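Local atomic coordinates of epidermin decarboxylase (Staphylococcus epidermidis, PDB entry 1G63), a protein that binds FMN and catalyses the oxidative decarboxylation of the C-terminal cysteine of the epidermin precursor peptide, leaving a carbon-carbon double bond. Residues B[82-87]-B[124-129]; B[87-92]-B[98-103]. All coordinates share one frame; numbering follows the deposited sequence.

Contact 1. Residues B[82-87]-B[124-129]; sequences ASANTI and PFLQKN. With FMN (flavin mononucleotide), chain N.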
loop_
_atom_site.group_PDB
_atom_site.type_symbol
_atom_site.label_atom_id
_atom_site.label_comp_id
_atom_site.label_asym_id
_atom_site.label_seq_id
_atom_site.Cartn_x
_atom_site.Cartn_y
_atom_site.Cartn_z
ATOM N N ALA B 82 33.266 -9.040 -8.805
ATOM C CA ALA B 82 33.055 -7.999 -9.797
ATOM C C ALA B 82 32.349 -8.579 -11.018
ATOM O O ALA B 82 32.873 -9.472 -11.689
ATOM C CB ALA B 82 34.380 -7.390 -10.197
ATOM N N SER B 83 31.155 -8.067 -11.296
ATOM C CA SER B 83 30.356 -8.519 -12.437
ATOM C C SER B 83 30.839 -7.872 -13.730
ATOM O O SER B 83 31.484 -6.822 -13.709
ATOM C CB SER B 83 28.888 -8.150 -12.221
ATOM O OG SER B 83 28.739 -6.737 -12.124
ATOM N N ALA B 84 30.517 -8.504 -14.854
ATOM C CA ALA B 84 30.902 -7.973 -16.148
ATOM C C ALA B 84 30.287 -6.585 -16.284
ATOM O O ALA B 84 30.937 -5.651 -16.739
ATOM C CB ALA B 84 30.401 -8.884 -17.255
ATOM N N ASN B 85 29.034 -6.456 -15.863
ATOM C CA ASN B 85 28.314 -5.195 -15.942
ATOM C C ASN B 85 29.013 -4.031 -15.232
ATOM O O ASN B 85 29.207 -2.966 -15.819
ATOM C CB ASN B 85 26.901 -5.361 -15.381
ATOM C CG ASN B 85 26.124 -4.046 -15.361
ATOM O OD1 ASN B 85 25.759 -3.540 -14.296
ATOM N ND2 ASN B 85 25.878 -3.488 -16.537
ATOM N N THR B 86 29.389 -4.226 -13.973
ATOM C CA THR B 86 30.051 -3.175 -13.226
ATOM C C THR B 86 31.444 -2.877 -13.777
ATOM O O THR B 86 31.864 -1.720 -13.819
ATOM C CB THR B 86 30.135 -3.526 -11.726
ATOM O OG1 THR B 86 28.832 -3.383 -11.147
ATOM C CG2 THR B 86 31.100 -2.607 -11.000
ATOM N N ILE B 87 32.153 -3.915 -14.207
ATOM C CA ILE B 87 33.475 -3.725 -14.775
ATOM C C ILE B 87 33.336 -2.801 -15.989
ATOM O O ILE B 87 34.045 -1.810 -16.110
ATOM C CB ILE B 87 34.087 -5.071 -15.222
ATOM C CG1 ILE B 87 34.465 -5.909 -14.001
ATOM C CG2 ILE B 87 35.310 -4.832 -16.106
ATOM C CD1 ILE B 87 34.918 -7.331 -14.347
ATOM N N PRO B 124 34.152 -9.620 -26.320
ATOM C CA PRO B 124 35.091 -8.650 -26.896
ATOM C C PRO B 124 35.049 -7.282 -26.237
ATOM O O PRO B 124 36.083 -6.674 -25.976
ATOM C CB PRO B 124 34.660 -8.569 -28.365
ATOM C CG PRO B 124 33.965 -9.865 -28.604
ATOM C CD PRO B 124 33.189 -10.068 -27.340
ATOM N N PHE B 125 33.838 -6.805 -25.979
ATOM C CA PHE B 125 33.638 -5.496 -25.376
ATOM C C PHE B 125 34.097 -5.479 -23.929
ATOM O O PHE B 125 34.663 -4.489 -23.471
ATOM C CB PHE B 125 32.171 -5.102 -25.516
ATOM C CG PHE B 125 31.598 -5.418 -26.880
ATOM C CD1 PHE B 125 30.673 -6.451 -27.047
ATOM C CD2 PHE B 125 32.043 -4.733 -28.009
ATOM C CE1 PHE B 125 30.204 -6.797 -28.325
ATOM C CE2 PHE B 125 31.581 -5.073 -29.287
ATOM C CZ PHE B 125 30.660 -6.109 -29.445
ATOM N N LEU B 126 33.875 -6.575 -23.213
ATOM C CA LEU B 126 34.316 -6.663 -21.829
ATOM C C LEU B 126 35.843 -6.608 -21.820
ATOM O O LEU B 126 36.444 -5.780 -21.136
ATOM C CB LEU B 126 33.849 -7.977 -21.183
ATOM C CG LEU B 126 34.541 -8.378 -19.869
ATOM C CD1 LEU B 126 34.222 -7.387 -18.772
ATOM C CD2 LEU B 126 34.092 -9.767 -19.464
ATOM N N GLN B 127 36.461 -7.486 -22.607
ATOM C CA GLN B 127 37.915 -7.560 -22.680
ATOM C C GLN B 127 38.558 -6.244 -23.072
ATOM O O GLN B 127 39.584 -5.860 -22.519
ATOM C CB GLN B 127 38.343 -8.673 -23.641
ATOM C CG GLN B 127 38.132 -10.071 -23.074
ATOM C CD GLN B 127 38.705 -10.202 -21.669
ATOM O OE1 GLN B 127 39.819 -9.744 -21.400
ATOM N NE2 GLN B 127 37.950 -10.829 -20.768
ATOM N N LYS B 128 37.946 -5.544 -24.016
ATOM C CA LYS B 128 38.466 -4.265 -24.467
ATOM C C LYS B 128 38.453 -3.282 -23.299
ATOM O O LYS B 128 39.366 -2.468 -23.145
ATOM C CB LYS B 128 37.614 -3.754 -25.626
ATOM C CG LYS B 128 38.121 -2.493 -26.280
ATOM C CD LYS B 128 37.650 -2.399 -27.727
ATOM C CE LYS B 128 38.290 -3.497 -28.589
ATOM N NZ LYS B 128 37.947 -3.375 -30.044
ATOM N N ASN B 129 37.424 -3.381 -22.461
ATOM C CA ASN B 129 37.287 -2.510 -21.296
ATOM C C ASN B 129 38.288 -2.884 -20.203
ATOM O O ASN B 129 38.789 -2.016 -19.476
ATOM C CB ASN B 129 35.860 -2.595 -20.742
ATOM C CG ASN B 129 34.862 -1.809 -21.572
ATOM O OD1 ASN B 129 33.658 -2.037 -21.482
ATOM N ND2 ASN B 129 35.356 -0.876 -22.377
HETATM N N1 FMN N . 26.882 -11.562 -13.729
HETATM C C2 FMN N . 28.242 -11.645 -13.583
HETATM O O2 FMN N . 29.010 -10.851 -14.043
HETATM N N3 FMN N . 28.791 -12.746 -12.844
HETATM C C4 FMN N . 28.072 -13.735 -12.266
HETATM O O4 FMN N . 28.645 -14.661 -11.671
HETATM C C4A FMN N . 26.616 -13.662 -12.446
HETATM N N5 FMN N . 25.816 -14.557 -11.879
HETATM C C5A FMN N . 24.462 -14.370 -11.913
HETATM C C6 FMN N . 23.579 -15.293 -11.201
HETATM C C7 FMN N . 22.219 -15.247 -11.304
HETATM C C7M FMN N . 21.326 -16.229 -10.529
HETATM C C8 FMN N . 21.592 -14.082 -11.960
HETATM C C8M FMN N . 20.093 -13.906 -11.986
HETATM C C9 FMN N . 22.416 -13.212 -12.667
HETATM C C9A FMN N . 23.822 -13.305 -12.673
HETATM N N10 FMN N . 24.711 -12.423 -13.362
HETATM C C10 FMN N . 26.089 -12.492 -13.198
HETATM C "C1'" FMN N . 24.159 -11.300 -14.135
HETATM C "C2'" FMN N . 24.150 -10.026 -13.254
HETATM O "O2'" FMN N . 23.417 -10.151 -12.034
HETATM C "C3'" FMN N . 23.577 -8.850 -14.043
HETATM O "O3'" FMN N . 24.439 -8.576 -15.195
HETATM C "C4'" FMN N . 23.387 -7.560 -13.260
HETATM O "O4'" FMN N . 22.665 -6.576 -14.043
HETATM C "C5'" FMN N . 24.674 -6.943 -12.737
HETATM O "O5'" FMN N . 24.386 -5.798 -11.906
HETATM P P FMN N . 25.457 -5.125 -10.948
HETATM O O1P FMN N . 26.627 -4.742 -11.797
HETATM O O2P FMN N . 25.779 -6.093 -9.874
HETATM O O3P FMN N . 24.712 -3.870 -10.367
#
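Leu126 has its CG anti to the backbone N (chi1 164°), which swings CD1 off its own helix toward residues 82-87, and there it meets the CG2 branch of Ile87, itself anti to the isoleucine N. CG2 of Ile87 and CD1 of Leu126 are 3.8 Å apart, and the two side chains pass each other at a slant. CB of Ala84 comes more loosely, 4.4 Å from that same CD1, so one leucine methyl faces both residues. The side-chain contact is small, buried and apolar, though Ala84 O is the atom of that residue nearest the leucine methyl. On the flavin side of the same turn, Ser83 OG sits between its backbone N and carbonyl carbon (chi1 61°). As the N-cap of helix 84-91 it accepts from Thr86 N at 3.2 Å, nearly straight at 165°. This is the junction after strand 76-82 in a Rossmann-like parallel sheet, where the start of a helix meets the cofactor phosphate. Ser83 OG donates to O1P of FMN over 2.9 Å, and Thr86 OG1 lies 2.7 Å from that oxygen; the helix start probably helps to offset the phosphate charge. The backbone N of Ala84 gives its hydrogen to the flavin O2 at 2.9 Å, a bond that may steady negative charge on the pyrimidine ring of reduced flavin. Met116 touches both Leu126 and Ala84, while Ile130 and Leu133 extend the apolar cover over Ile87.

Contact 2. Residues B[87-92]-B[98-103]; sequences INKIAN and LLTTVC. With FMN (flavin mononucleotide), chain M.
Neither a ring nor an amide takes part where Ile90 meets Cys103 and Lys89 meets Thr100; the flat system nearby is the flavin of an FMN held mainly by the third subunit, and Thr101 touches that cofactor through its ribityl chain instead of a ring face or edge. The O3' hydroxyl of this FMN donates to Thr101 OG1 at 3.0 Å, while the threonine oxygen is also hydrogen-bonded to Asn97 O. Between the helices, Ile90 lays its extended CG1-CD1 arm against Cys103, with CD1 3.7 Å from CB of Cys103 and 3.8 Å from its SG. The arm gets there because CG1 is anti to the carbonyl carbon (chi1 -62°). Next to Ile90 in the chain, Lys89 runs across Thr100, one turn before Cys103, at about a right angle, and its CB comes within 4.0 Å of Thr100 OG1. That hydroxyl is hydrogen-bonded to Ile94 O in the intervening loop, and the lysine NZ continues past it to a salt bridge with Asp96, so the short connection itself takes up both polar ends. The axes of helix segments 87-91 and 98-103 approach to 9.9 Å, crossing at -45°. Helices 84-91 and 98-105 form the helical part of the right-handed beta-alpha-beta crossover from strand 76-82 to strand 110-114; Leu110 of that strand receives both Ile90 and Cys103, and Thr101 packs on the active-site His67 of helix 67-72.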
loop_
_atom_site.group_PDB
_atom_site.type_symbol
_atom_site.label_atom_id
_atom_site.label_comp_id
_atom_site.label_asym_id
_atom_site.label_seq_id
_atom_site.Cartn_x
_atom_site.Cartn_y
_atom_site.Cartn_z
ATOM N N ILE B 87 32.153 -3.915 -14.207
ATOM C CA ILE B 87 33.475 -3.725 -14.775
ATOM C C ILE B 87 33.336 -2.801 -15.989
ATOM O O ILE B 87 34.045 -1.810 -16.110
ATOM C CB ILE B 87 34.087 -5.071 -15.222
ATOM C CG1 ILE B 87 34.465 -5.909 -14.001
ATOM C CG2 ILE B 87 35.310 -4.832 -16.106
ATOM C CD1 ILE B 87 34.918 -7.331 -14.347
ATOM N N ASN B 88 32.390 -3.114 -16.867
ATOM C CA ASN B 88 32.178 -2.312 -18.063
ATOM C C ASN B 88 31.681 -0.894 -17.766
ATOM O O ASN B 88 31.992 0.042 -18.495
ATOM C CB ASN B 88 31.232 -3.056 -19.003
ATOM C CG ASN B 88 31.847 -4.342 -19.541
ATOM O OD1 ASN B 88 31.140 -5.274 -19.938
ATOM N ND2 ASN B 88 33.170 -4.394 -19.566
ATOM N N LYS B 89 30.907 -0.730 -16.699
ATOM C CA LYS B 89 30.436 0.600 -16.325
ATOM C C LYS B 89 31.625 1.433 -15.832
ATOM O O LYS B 89 31.804 2.576 -16.226
ATOM C CB LYS B 89 29.396 0.512 -15.204
ATOM C CG LYS B 89 27.990 0.154 -15.647
ATOM C CD LYS B 89 27.069 0.167 -14.443
ATOM C CE LYS B 89 25.603 0.127 -14.836
ATOM N NZ LYS B 89 24.760 0.200 -13.621
ATOM N N ILE B 90 32.431 0.849 -14.954
ATOM C CA ILE B 90 33.585 1.557 -14.424
ATOM C C ILE B 90 34.517 1.987 -15.555
ATOM O O ILE B 90 34.985 3.120 -15.584
ATOM C CB ILE B 90 34.364 0.682 -13.433
ATOM C CG1 ILE B 90 33.469 0.346 -12.242
ATOM C CG2 ILE B 90 35.633 1.402 -12.987
ATOM C CD1 ILE B 90 34.091 -0.601 -11.237
ATOM N N ALA B 91 34.771 1.074 -16.488
ATOM C CA ALA B 91 35.635 1.356 -17.626
ATOM C C ALA B 91 35.125 2.547 -18.449
ATOM O O ALA B 91 35.925 3.280 -19.034
ATOM C CB ALA B 91 35.743 0.119 -18.514
ATOM N N ASN B 92 33.803 2.725 -18.507
ATOM C CA ASN B 92 33.219 3.821 -19.266
ATOM C C ASN B 92 32.825 5.024 -18.406
ATOM O O ASN B 92 32.198 5.957 -18.889
ATOM C CB ASN B 92 31.997 3.352 -20.058
ATOM C CG ASN B 92 32.358 2.441 -21.213
ATOM O OD1 ASN B 92 32.285 1.215 -21.098
ATOM N ND2 ASN B 92 32.752 3.035 -22.339
ATOM N N LEU B 98 25.400 4.137 -6.103
ATOM C CA LEU B 98 26.451 4.484 -5.150
ATOM C C LEU B 98 27.759 3.725 -5.337
ATOM O O LEU B 98 28.829 4.338 -5.381
ATOM C CB LEU B 98 25.960 4.309 -3.703
ATOM C CG LEU B 98 26.964 4.709 -2.604
ATOM C CD1 LEU B 98 27.375 6.165 -2.762
ATOM C CD2 LEU B 98 26.354 4.486 -1.223
ATOM N N LEU B 99 27.677 2.403 -5.450
ATOM C CA LEU B 99 28.871 1.575 -5.616
ATOM C C LEU B 99 29.715 2.049 -6.790
ATOM O O LEU B 99 30.916 2.293 -6.687
ATOM C CB LEU B 99 28.475 0.115 -5.842
ATOM C CG LEU B 99 29.603 -0.904 -6.066
ATOM C CD1 LEU B 99 29.127 -2.296 -5.652
ATOM C CD2 LEU B 99 30.047 -0.904 -7.533
ATOM N N THR B 100 29.050 2.188 -7.914
ATOM C CA THR B 100 29.687 2.588 -9.135
ATOM C C THR B 100 30.199 4.051 -9.070
ATOM O O THR B 100 31.205 4.402 -9.695
ATOM C CB THR B 100 28.687 2.301 -10.270
ATOM O OG1 THR B 100 29.393 1.906 -11.438
ATOM C CG2 THR B 100 27.828 3.478 -10.548
ATOM N N THR B 101 29.533 4.897 -8.283
ATOM C CA THR B 101 29.980 6.286 -8.119
ATOM C C THR B 101 31.234 6.306 -7.232
ATOM O O THR B 101 32.134 7.131 -7.410
ATOM C CB THR B 101 28.890 7.168 -7.456
ATOM O OG1 THR B 101 27.789 7.320 -8.354
ATOM C CG2 THR B 101 29.441 8.543 -7.108
ATOM N N VAL B 102 31.276 5.397 -6.263
ATOM C CA VAL B 102 32.425 5.282 -5.374
ATOM C C VAL B 102 33.639 4.802 -6.174
ATOM O O VAL B 102 34.760 5.273 -5.958
ATOM C CB VAL B 102 32.129 4.291 -4.209
ATOM C CG1 VAL B 102 33.431 3.779 -3.580
ATOM C CG2 VAL B 102 31.276 4.993 -3.156
ATOM N N CYS B 103 33.409 3.877 -7.104
ATOM C CA CYS B 103 34.485 3.348 -7.929
ATOM C C CYS B 103 35.065 4.380 -8.885
ATOM O O CYS B 103 36.248 4.326 -9.193
ATOM C CB CYS B 103 34.014 2.110 -8.704
ATOM S SG CYS B 103 33.740 0.665 -7.653
HETATM N N1 FMN M . 27.844 13.723 -8.826
HETATM C C2 FMN M . 28.388 14.690 -9.635
HETATM O O2 FMN M . 28.778 14.499 -10.750
HETATM N N3 FMN M . 28.508 16.012 -9.125
HETATM C C4 FMN M . 28.134 16.416 -7.891
HETATM O O4 FMN M . 28.317 17.588 -7.544
HETATM C C4A FMN M . 27.580 15.380 -7.008
HETATM N N5 FMN M . 27.141 15.680 -5.793
HETATM C C5A FMN M . 26.482 14.736 -5.069
HETATM C C6 FMN M . 25.904 15.087 -3.773
HETATM C C7 FMN M . 25.346 14.160 -2.928
HETATM C C7M FMN M . 24.733 14.575 -1.577
HETATM C C8 FMN M . 25.096 12.794 -3.431
HETATM C C8M FMN M . 24.361 11.776 -2.601
HETATM C C9 FMN M . 25.668 12.438 -4.652
HETATM C C9A FMN M . 26.349 13.348 -5.489
HETATM N N10 FMN M . 26.923 13.036 -6.755
HETATM C C10 FMN M . 27.448 14.019 -7.583
HETATM C "C1'" FMN M . 26.813 11.662 -7.287
HETATM C "C2'" FMN M . 25.580 11.565 -8.217
HETATM O "O2'" FMN M . 24.337 11.915 -7.593
HETATM C "C3'" FMN M . 25.452 10.149 -8.770
HETATM O "O3'" FMN M . 26.634 9.832 -9.555
HETATM C "C4'" FMN M . 24.221 9.874 -9.621
HETATM O "O4'" FMN M . 24.115 8.464 -9.922
HETATM C "C5'" FMN M . 24.153 10.674 -10.912
HETATM O "O5'" FMN M . 22.904 10.441 -11.585
HETATM P P FMN M . 22.353 11.347 -12.751
HETATM O O1P FMN M . 23.391 11.361 -13.802
HETATM O O2P FMN M . 22.034 12.706 -12.211
HETATM O O3P FMN M . 21.034 10.624 -13.219
#

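Overall arrangement
Helix 84-91 serves both contacts, with Ile87 common to their segments and the contact centres 11 Å apart; contact 2 is nested along the chain within the loop that contact 1 closes. They also touch directly, for CD1 of Leu126 lies 3.3 Å from ND2 of Asn88, and CB of Asn129 lies 3.5 Å from CB of Ala91. Each contact borders a different FMN, and both lie between subunits: at contact 1 this chain supplies Ser83 and Ala84 and the second subunit Thr101; at contact 2 this chain supplies Thr101 and the third subunit Ser83 and Ala84. Lys89 NZ reaches to 5.2 Å from O3P of the first FMN. The side chains of Cys103 and the active-site His67 are about 9 Å apart.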